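Acyl-CoA dehydrogenase FadE3 (Mycobacterium smegmatis, PDB 4IV6) is a flavoprotein of the acyl-CoA dehydrogenase family that binds dihydroflavine-adenine dinucleotide between its subunits. Local coordinates at residues Ala260-Arg271 against Ile333-Tyr344. Residues are numbered along the deposited sequence; the frame is centred on the assembly and turned at random.
With FDA (dihydroflavine-adenine dinucleotide), chain C.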
ATOM      1  N   ALA B 260       8.341  -9.719 -15.992  1.00 13.34           N
ATOM      2  CA  ALA B 260       9.082  -9.071 -14.932  1.00 13.24           C
ATOM      3  C   ALA B 260       9.379 -10.049 -13.778  1.00 13.11           C
ATOM      4  O   ALA B 260      10.505 -10.124 -13.287  1.00 13.11           O
ATOM      5  CB  ALA B 260       8.299  -7.871 -14.426  1.00 12.91           C
ATOM      6  N   PHE B 261       8.365 -10.798 -13.363  1.00 13.16           N
ATOM      7  CA  PHE B 261       8.534 -11.804 -12.321  1.00 13.38           C
ATOM      8  C   PHE B 261       9.540 -12.896 -12.683  1.00 13.91           C
ATOM      9  O   PHE B 261      10.421 -13.217 -11.874  1.00 13.66           O
ATOM     10  CB  PHE B 261       7.205 -12.442 -11.934  1.00 13.43           C
ATOM     11  CG  PHE B 261       7.347 -13.482 -10.857  1.00 13.68           C
ATOM     12  CD1 PHE B 261       7.719 -13.096  -9.575  1.00 13.98           C
ATOM     13  CD2 PHE B 261       7.175 -14.816 -11.134  1.00 14.07           C
ATOM     14  CE1 PHE B 261       7.883 -14.036  -8.556  1.00 14.23           C
ATOM     15  CE2 PHE B 261       7.330 -15.767 -10.122  1.00 14.70           C
ATOM     16  CZ  PHE B 261       7.689 -15.374  -8.837  1.00 14.46           C
ATOM     17  N   GLU B 262       9.438 -13.462 -13.880  1.00 14.34           N
ATOM     18  CA  GLU B 262      10.437 -14.455 -14.311  1.00 15.10           C
ATOM     19  C   GLU B 262      11.871 -13.925 -14.228  1.00 14.98           C
ATOM     20  O   GLU B 262      12.766 -14.627 -13.721  1.00 14.76           O
ATOM     21  CB  GLU B 262      10.166 -14.942 -15.745  1.00 16.72           C
ATOM     22  CG  GLU B 262       8.977 -15.852 -15.846  1.00 17.83           C
ATOM     23  CD  GLU B 262       8.573 -16.171 -17.277  1.00 19.28           C
ATOM     24  OE1 GLU B 262       9.377 -16.059 -18.205  1.00 21.37           O
ATOM     25  OE2 GLU B 262       7.425 -16.533 -17.486  1.00 21.23           O
ATOM     26  N   ASP B 263      12.100 -12.703 -14.724  1.00 14.85           N
ATOM     27  CA  ASP B 263      13.436 -12.120 -14.713  1.00 14.92           C
ATOM     28  C   ASP B 263      13.937 -11.911 -13.291  1.00 13.85           C
ATOM     29  O   ASP B 263      15.085 -12.194 -12.981  1.00 13.82           O
ATOM     30  CB  ASP B 263      13.489 -10.785 -15.467  1.00 15.91           C
ATOM     31  CG  ASP B 263      13.449 -10.952 -16.977  1.00 17.52           C
ATOM     32  OD1 ASP B 263      13.358 -12.118 -17.462  1.00 18.52           O
ATOM     33  OD2 ASP B 263      13.482  -9.907 -17.692  1.00 18.28           O
ATOM     34  N   ALA B 264      13.074 -11.402 -12.425  1.00 13.06           N
ATOM     35  CA  ALA B 264      13.431 -11.161 -11.040  1.00 12.66           C
ATOM     36  C   ALA B 264      13.775 -12.469 -10.307  1.00 12.51           C
ATOM     37  O   ALA B 264      14.761 -12.547  -9.593  1.00 12.38           O
ATOM     38  CB  ALA B 264      12.297 -10.449 -10.344  1.00 12.46           C
ATOM     39  N   LEU B 265      12.969 -13.497 -10.510  1.00 12.44           N
ATOM     40  CA  LEU B 265      13.205 -14.781  -9.841  1.00 12.89           C
ATOM     41  C   LEU B 265      14.488 -15.425 -10.309  1.00 13.82           C
ATOM     42  O   LEU B 265      15.273 -15.904  -9.494  1.00 13.91           O
ATOM     43  CB  LEU B 265      12.048 -15.725 -10.108  1.00 12.95           C
ATOM     44  CG  LEU B 265      12.134 -17.106  -9.467  1.00 13.27           C
ATOM     45  CD1 LEU B 265      12.262 -17.027  -7.958  1.00 12.99           C
ATOM     46  CD2 LEU B 265      10.869 -17.870  -9.838  1.00 13.50           C
ATOM     47  N   ARG B 266      14.714 -15.408 -11.618  1.00 14.61           N
ATOM     48  CA  ARG B 266      15.956 -15.904 -12.173  1.00 16.05           C
ATOM     49  C   ARG B 266      17.144 -15.113 -11.651  1.00 15.29           C
ATOM     50  O   ARG B 266      18.113 -15.690 -11.165  1.00 15.34           O
ATOM     51  CB  ARG B 266      15.957 -15.850 -13.695  1.00 17.99           C
ATOM     52  CG  ARG B 266      17.315 -16.188 -14.302  1.00 20.91           C
ATOM     53  CD  ARG B 266      17.306 -16.205 -15.840  1.00 23.81           C
ATOM     54  NE  ARG B 266      16.711 -14.977 -16.398  1.00 27.09           N
ATOM     55  CZ  ARG B 266      17.226 -13.740 -16.302  1.00 30.16           C
ATOM     56  NH1 ARG B 266      18.392 -13.484 -15.673  1.00 32.84           N
ATOM     57  NH2 ARG B 266      16.572 -12.731 -16.859  1.00 32.31           N
ATOM     58  N   TYR B 267      17.088 -13.785 -11.761  1.00 14.75           N
ATOM     59  CA  TYR B 267      18.208 -12.979 -11.283  1.00 14.62           C
ATOM     60  C   TYR B 267      18.520 -13.253  -9.808  1.00 13.93           C
ATOM     61  O   TYR B 267      19.675 -13.276  -9.436  1.00 14.09           O
ATOM     62  CB  TYR B 267      17.934 -11.485 -11.450  1.00 14.64           C
ATOM     63  CG  TYR B 267      19.146 -10.630 -11.229  1.00 14.78           C
ATOM     64  CD1 TYR B 267      20.175 -10.573 -12.179  1.00 15.69           C
ATOM     65  CD2 TYR B 267      19.274  -9.869 -10.075  1.00 14.72           C
ATOM     66  CE1 TYR B 267      21.315  -9.778 -11.978  1.00 15.97           C
ATOM     67  CE2 TYR B 267      20.389  -9.064  -9.861  1.00 14.89           C
ATOM     68  CZ  TYR B 267      21.418  -9.026 -10.802  1.00 15.65           C
ATOM     69  OH  TYR B 267      22.508  -8.200 -10.563  1.00 15.73           O
ATOM     70  N   SER B 268      17.496 -13.459  -8.994  1.00 13.28           N
ATOM     71  CA  SER B 268      17.653 -13.644  -7.539  1.00 13.06           C
ATOM     72  C   SER B 268      18.382 -14.940  -7.161  1.00 13.75           C
ATOM     73  O   SER B 268      18.869 -15.103  -6.031  1.00 13.25           O
ATOM     74  CB  SER B 268      16.302 -13.626  -6.831  1.00 12.72           C
ATOM     75  OG  SER B 268      15.642 -14.879  -6.925  1.00 12.72           O
ATOM     76  N   GLN B 269      18.462 -15.845  -8.128  1.00 14.39           N
ATOM     77  CA  GLN B 269      19.228 -17.057  -7.985  1.00 15.41           C
ATOM     78  C   GLN B 269      20.649 -16.917  -8.567  1.00 16.57           C
ATOM     79  O   GLN B 269      21.536 -17.603  -8.138  1.00 16.95           O
ATOM     80  CB  GLN B 269      18.488 -18.201  -8.683  1.00 15.77           C
ATOM     81  CG  GLN B 269      17.182 -18.544  -8.000  1.00 15.36           C
ATOM     82  CD  GLN B 269      16.304 -19.407  -8.887  1.00 15.77           C
ATOM     83  OE1 GLN B 269      16.495 -20.623  -8.982  1.00 16.49           O
ATOM     84  NE2 GLN B 269      15.380 -18.777  -9.579  1.00 15.42           N
ATOM     85  N   GLU B 270      20.844 -16.024  -9.532  1.00 17.39           N
ATOM     86  CA  GLU B 270      22.132 -15.849 -10.172  1.00 18.69           C
ATOM     87  C   GLU B 270      23.022 -14.905  -9.367  1.00 18.03           C
ATOM     88  O   GLU B 270      24.169 -15.160  -9.217  1.00 18.60           O
ATOM     89  CB  GLU B 270      21.959 -15.315 -11.592  1.00 20.30           C
ATOM     90  CG  GLU B 270      21.303 -16.320 -12.525  1.00 22.53           C
ATOM     91  CD  GLU B 270      20.923 -15.723 -13.877  1.00 24.68           C
ATOM     92  OE1 GLU B 270      20.862 -14.472 -14.013  1.00 27.52           O
ATOM     93  OE2 GLU B 270      20.648 -16.512 -14.815  1.00 26.43           O
ATOM     94  N   ARG B 271      22.476 -13.808  -8.873  1.00 16.94           N
ATOM     95  CA  ARG B 271      23.217 -12.820  -8.126  1.00 16.41           C
ATOM     96  C   ARG B 271      23.322 -13.251  -6.670  1.00 16.26           C
ATOM     97  O   ARG B 271      22.308 -13.672  -6.073  1.00 15.25           O
ATOM     98  CB  ARG B 271      22.477 -11.478  -8.200  1.00 15.93           C
ATOM     99  CG  ARG B 271      23.157 -10.319  -7.499  1.00 15.76           C
ATOM    100  CD  ARG B 271      24.514  -9.973  -8.102  1.00 16.39           C
ATOM    101  NE  ARG B 271      24.908  -8.607  -7.772  1.00 16.52           N
ATOM    102  CZ  ARG B 271      25.927  -7.962  -8.329  1.00 17.42           C
ATOM    103  NH1 ARG B 271      26.703  -8.547  -9.229  1.00 17.93           N
ATOM    104  NH2 ARG B 271      26.173  -6.714  -7.989  1.00 18.19           N
ATOM    105  N   ILE B 333       4.530  -5.307  -9.697  1.00 11.54           N
ATOM    106  CA  ILE B 333       5.518  -6.319  -9.984  1.00 11.83           C
ATOM    107  C   ILE B 333       6.669  -5.740 -10.806  1.00 12.03           C
ATOM    108  O   ILE B 333       7.854  -6.087 -10.557  1.00 12.61           O
ATOM    109  CB  ILE B 333       4.880  -7.561 -10.646  1.00 11.99           C
ATOM    110  CG1 ILE B 333       3.991  -8.275  -9.614  1.00 12.16           C
ATOM    111  CG2 ILE B 333       5.931  -8.508 -11.198  1.00 12.16           C
ATOM    112  CD1 ILE B 333       3.190  -9.428 -10.204  1.00 12.68           C
ATOM    113  N   ALA B 334       6.359  -4.856 -11.767  1.00 11.93           N
ATOM    114  CA  ALA B 334       7.417  -4.273 -12.604  1.00 11.90           C
ATOM    115  C   ALA B 334       8.404  -3.473 -11.755  1.00 12.03           C
ATOM    116  O   ALA B 334       9.593  -3.624 -11.893  1.00 11.88           O
ATOM    117  CB  ALA B 334       6.845  -3.418 -13.714  1.00 11.89           C
ATOM    118  N   LEU B 335       7.897  -2.664 -10.831  1.00 12.17           N
ATOM    119  CA  LEU B 335       8.781  -1.881  -9.971  1.00 12.63           C
ATOM    120  C   LEU B 335       9.618  -2.785  -9.086  1.00 12.82           C
ATOM    121  O   LEU B 335      10.819  -2.560  -8.973  1.00 12.72           O
ATOM    122  CB  LEU B 335       8.009  -0.874  -9.129  1.00 12.89           C
ATOM    123  CG  LEU B 335       8.786  -0.143  -8.024  1.00 13.61           C
ATOM    124  CD1 LEU B 335       9.948   0.647  -8.595  1.00 14.23           C
ATOM    125  CD2 LEU B 335       7.815   0.776  -7.330  1.00 14.16           C
ATOM    126  N   ASP B 336       9.001  -3.806  -8.492  1.00 12.86           N
ATOM    127  CA  ASP B 336       9.716  -4.699  -7.568  1.00 13.20           C
ATOM    128  C   ASP B 336      10.776  -5.516  -8.310  1.00 12.83           C
ATOM    129  O   ASP B 336      11.838  -5.750  -7.770  1.00 12.62           O
ATOM    130  CB  ASP B 336       8.779  -5.600  -6.803  1.00 13.82           C
ATOM    131  CG  ASP B 336       8.056  -4.878  -5.646  1.00 15.51           C
ATOM    132  OD1 ASP B 336       8.398  -3.721  -5.274  1.00 15.76           O
ATOM    133  OD2 ASP B 336       7.121  -5.489  -5.108  1.00 16.07           O
ATOM    134  N   ALA B 337      10.521  -5.858  -9.575  1.00 12.53           N
ATOM    135  CA  ALA B 337      11.535  -6.535 -10.394  1.00 12.55           C
ATOM    136  C   ALA B 337      12.751  -5.635 -10.626  1.00 12.60           C
ATOM    137  O   ALA B 337      13.872  -6.129 -10.628  1.00 12.97           O
ATOM    138  CB  ALA B 337      10.963  -7.026 -11.714  1.00 12.66           C
ATOM    139  N   VAL B 338      12.526  -4.316 -10.780  1.00 12.38           N
ATOM    140  CA  VAL B 338      13.610  -3.360 -10.889  1.00 12.50           C
ATOM    141  C   VAL B 338      14.408  -3.418  -9.578  1.00 12.48           C
ATOM    142  O   VAL B 338      15.650  -3.482  -9.616  1.00 12.54           O
ATOM    143  CB  VAL B 338      13.094  -1.939 -11.192  1.00 12.56           C
ATOM    144  CG1 VAL B 338      14.141  -0.877 -10.950  1.00 12.79           C
ATOM    145  CG2 VAL B 338      12.649  -1.870 -12.639  1.00 12.77           C
ATOM    146  N   ARG B 339      13.690  -3.430  -8.445  1.00 12.33           N
ATOM    147  CA  ARG B 339      14.328  -3.391  -7.117  1.00 12.54           C
ATOM    148  C   ARG B 339      15.218  -4.632  -6.948  1.00 12.53           C
ATOM    149  O   ARG B 339      16.341  -4.556  -6.451  1.00 13.01           O
ATOM    150  CB  ARG B 339      13.301  -3.396  -5.974  1.00 12.50           C
ATOM    151  CG  ARG B 339      12.392  -2.175  -5.855  1.00 12.65           C
ATOM    152  CD  ARG B 339      11.394  -2.441  -4.737  1.00 12.99           C
ATOM    153  NE  ARG B 339      10.289  -1.503  -4.578  1.00 13.08           N
ATOM    154  CZ  ARG B 339      10.357  -0.358  -3.914  1.00 13.47           C
ATOM    155  NH1 ARG B 339      11.505   0.051  -3.368  1.00 13.95           N
ATOM    156  NH2 ARG B 339       9.260   0.360  -3.744  1.00 13.38           N
ATOM    157  N   VAL B 340      14.698  -5.772  -7.362  1.00 12.26           N
ATOM    158  CA  VAL B 340      15.423  -7.042  -7.244  1.00 12.40           C
ATOM    159  C   VAL B 340      16.758  -7.015  -7.966  1.00 12.58           C
ATOM    160  O   VAL B 340      17.701  -7.663  -7.523  1.00 12.74           O
ATOM    161  CB  VAL B 340      14.543  -8.239  -7.687  1.00 12.27           C
ATOM    162  CG1 VAL B 340      15.345  -9.513  -7.857  1.00 12.63           C
ATOM    163  CG2 VAL B 340      13.454  -8.483  -6.633  1.00 12.18           C
ATOM    164  N   HIS B 341      16.839  -6.273  -9.070  1.00 12.68           N
ATOM    165  CA  HIS B 341      18.064  -6.164  -9.860  1.00 13.10           C
ATOM    166  C   HIS B 341      19.078  -5.130  -9.308  1.00 13.38           C
ATOM    167  O   HIS B 341      20.198  -4.984  -9.831  1.00 13.95           O
ATOM    168  CB  HIS B 341      17.726  -5.844 -11.325  1.00 13.20           C
ATOM    169  CG  HIS B 341      17.231  -7.021 -12.105  1.00 13.37           C
ATOM    170  ND1 HIS B 341      15.956  -7.525 -11.967  1.00 13.32           N
ATOM    171  CD2 HIS B 341      17.856  -7.819 -13.005  1.00 13.72           C
ATOM    172  CE1 HIS B 341      15.811  -8.576 -12.753  1.00 13.52           C
ATOM    173  NE2 HIS B 341      16.948  -8.768 -13.400  1.00 13.81           N
ATOM    174  N   GLY B 342      18.720  -4.421  -8.255  1.00 13.61           N
ATOM    175  CA  GLY B 342      19.588  -3.385  -7.744  1.00 13.99           C
ATOM    176  C   GLY B 342      19.889  -2.373  -8.847  1.00 14.18           C
ATOM    177  O   GLY B 342      19.009  -2.023  -9.628  1.00 13.71           O
ATOM    178  N   GLY B 343      21.142  -1.932  -8.935  1.00 14.57           N
ATOM    179  CA  GLY B 343      21.510  -0.911  -9.914  1.00 14.82           C
ATOM    180  C   GLY B 343      21.236  -1.329 -11.340  1.00 14.81           C
ATOM    181  O   GLY B 343      20.875  -0.517 -12.180  1.00 14.46           O
ATOM    182  N   TYR B 344      21.416  -2.610 -11.623  1.00 15.01           N
ATOM    183  CA  TYR B 344      21.212  -3.122 -12.967  1.00 15.38           C
ATOM    184  C   TYR B 344      19.751  -3.034 -13.414  1.00 14.73           C
ATOM    185  O   TYR B 344      19.440  -3.065 -14.622  1.00 14.66           O
ATOM    186  CB  TYR B 344      21.726  -4.567 -13.079  1.00 16.04           C
ATOM    187  CG  TYR B 344      23.177  -4.626 -12.755  1.00 16.97           C
ATOM    188  CD1 TYR B 344      24.134  -4.243 -13.682  1.00 17.64           C
ATOM    189  CD2 TYR B 344      23.599  -4.990 -11.492  1.00 17.47           C
ATOM    190  CE1 TYR B 344      25.481  -4.257 -13.361  1.00 18.43           C
ATOM    191  CE2 TYR B 344      24.937  -4.997 -11.157  1.00 18.25           C
ATOM    192  CZ  TYR B 344      25.870  -4.637 -12.088  1.00 18.61           C
ATOM    193  OH  TYR B 344      27.197  -4.633 -11.724  1.00 19.83           O
TER
HETATM  194  PA  FDA C 401      23.089  -5.900  -5.074  1.00 15.63           P
HETATM  195  O1A FDA C 401      23.512  -6.900  -6.101  1.00 13.93           O
HETATM  196  O2A FDA C 401      23.882  -5.624  -3.818  1.00 15.53           O
HETATM  197  O5B FDA C 401      21.607  -6.258  -4.595  1.00 14.53           O
HETATM  198  C5B FDA C 401      20.612  -6.787  -5.483  1.00 13.72           C
HETATM  199  C4B FDA C 401      19.285  -6.860  -4.729  1.00 12.96           C
HETATM  200  O4B FDA C 401      19.482  -7.645  -3.542  1.00 12.41           O
HETATM  201  C3B FDA C 401      18.810  -5.496  -4.257  1.00 12.50           C
HETATM  202  O3B FDA C 401      17.404  -5.553  -4.159  1.00 12.48           O
HETATM  203  C2B FDA C 401      19.399  -5.414  -2.854  1.00 12.56           C
HETATM  204  O2B FDA C 401      18.730  -4.506  -2.009  1.00 11.66           O
HETATM  205  C1B FDA C 401      19.249  -6.839  -2.401  1.00 12.11           C
HETATM  206  N9A FDA C 401      20.218  -7.196  -1.379  1.00 12.85           N
HETATM  207  C8A FDA C 401      21.536  -7.373  -1.559  1.00 12.70           C
HETATM  208  N7A FDA C 401      22.099  -7.719  -0.390  1.00 13.97           N
HETATM  209  C5A FDA C 401      21.116  -7.772   0.566  1.00 13.18           C
HETATM  210  C6A FDA C 401      21.042  -8.039   2.013  1.00 14.15           C
HETATM  211  N6A FDA C 401      22.164  -8.356   2.718  1.00 14.05           N
HETATM  212  N1A FDA C 401      19.819  -7.965   2.595  1.00 14.48           N
HETATM  213  C2A FDA C 401      18.709  -7.649   1.903  1.00 14.22           C
HETATM  214  N3A FDA C 401      18.706  -7.371   0.575  1.00 13.15           N
HETATM  215  C4A FDA C 401      19.873  -7.418  -0.108  1.00 13.09           C
HETATM  216  N1  FDA C 401      27.940   3.655  -6.867  1.00 15.11           N
HETATM  217  C2  FDA C 401      29.091   4.309  -6.639  1.00 14.51           C
HETATM  218  O2  FDA C 401      29.987   3.756  -5.946  1.00 14.21           O
HETATM  219  N3  FDA C 401      29.277   5.544  -7.109  1.00 15.07           N
HETATM  220  C4  FDA C 401      28.373   6.184  -7.859  1.00 14.37           C
HETATM  221  O4  FDA C 401      28.609   7.304  -8.280  1.00 15.58           O
HETATM  222  C4X FDA C 401      27.101   5.555  -8.158  1.00 14.79           C
HETATM  223  N5  FDA C 401      26.127   6.112  -8.899  1.00 14.56           N
HETATM  224  C5X FDA C 401      25.195   5.290  -9.472  1.00 15.06           C
HETATM  225  C6  FDA C 401      24.444   5.706 -10.577  1.00 14.85           C
HETATM  226  C7  FDA C 401      23.488   4.895 -11.138  1.00 14.63           C
HETATM  227  C7M FDA C 401      22.708   5.347 -12.338  1.00 15.03           C
HETATM  228  C8  FDA C 401      23.261   3.632 -10.601  1.00 15.13           C
HETATM  229  C8M FDA C 401      22.235   2.690 -11.125  1.00 15.37           C
HETATM  230  C9  FDA C 401      23.969   3.213  -9.508  1.00 15.33           C
HETATM  231  C9A FDA C 401      24.957   4.012  -8.945  1.00 15.36           C
HETATM  232  N10 FDA C 401      25.718   3.532  -7.831  1.00 16.43           N
HETATM  233  C10 FDA C 401      26.937   4.198  -7.591  1.00 15.13           C
HETATM  234  C1' FDA C 401      25.743   2.087  -7.570  1.00 16.65           C
HETATM  235  C2' FDA C 401      24.657   1.814  -6.553  1.00 19.87           C
HETATM  236  O2' FDA C 401      24.965   2.405  -5.283  1.00 20.37           O
HETATM  237  C3' FDA C 401      24.455   0.296  -6.507  1.00 21.81           C
HETATM  238  O3' FDA C 401      23.649  -0.102  -7.647  1.00 23.43           O
HETATM  239  C4' FDA C 401      23.771  -0.115  -5.230  1.00 22.38           C
HETATM  240  O4' FDA C 401      24.771  -0.123  -4.232  1.00 26.56           O
HETATM  241  C5' FDA C 401      23.159  -1.511  -5.273  1.00 20.67           C
HETATM  242  O5' FDA C 401      24.130  -2.400  -5.721  1.00 21.10           O
HETATM  243  P   FDA C 401      23.943  -3.677  -6.610  1.00 19.81           P
HETATM  244  O1P FDA C 401      23.306  -3.299  -7.890  1.00 19.30           O
HETATM  245  O2P FDA C 401      25.307  -4.255  -6.627  1.00 22.28           O
HETATM  246  O3P FDA C 401      22.860  -4.487  -5.745  1.00 16.73           O
HETATM  247  O   HOH W   1      17.654 -10.064 -15.709  1.00 16.60           O
HETATM  248  O   HOH W   2      22.260  -6.608  -8.510  1.00 16.53           O
HETATM  249  O   HOH W   3      27.215  -4.181  -8.905  1.00 17.52           O
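Y267 and H341 share a water that, together with R271, holds O1A of FDA, on its diphosphate. R271 NE gives O1A a nearly straight hydrogen bond of 2.8 Å lying at the edge of the guanidinium, and NH2 adds a weak one while also bonding O2P. The water donates to O1A and to H341 O, and sits 2.6 Å from Y267 OH. On the second phosphate, G343 N donates to O1P at 2.8 Å. Beside these bonds Y344 CE2 lies over one face of the R271 guanidinium, and Y344 OH reaches NH2 and O2P through another water.

H341 forms an offset stack on one face of the Y267 ring, with centroids 4.3 Å apart and planes at 21°, while R271 CB sits against the opposite face near the rim. The Y267 ring reaches the imidazole because chi1 (-169°) turns CG away from the backbone N. That imidazole is held at both nitrogens, ND1 donating to A337 O at 2.8 Å and NE2 meeting a water bound to R266 NH2.

These groups lie at and just beyond the C-terminal ends of helices 234-270 and 316-340, in the mainly helical C-terminal domain of the acyl-CoA dehydrogenase fold; the helices run nearly parallel here, at 22°. The axes come within 8.8 Å where small side chains meet: A264 CB lies 3.9 Å from A337 CB, V340 CG1 packs on A264, and I333 CG2 lies by A260. P129 O of the second subunit accepts from R271 NH1, W157 of that subunit meets Y344 edge-to-face, and its S133 and T127 also hydrogen-bond FDA.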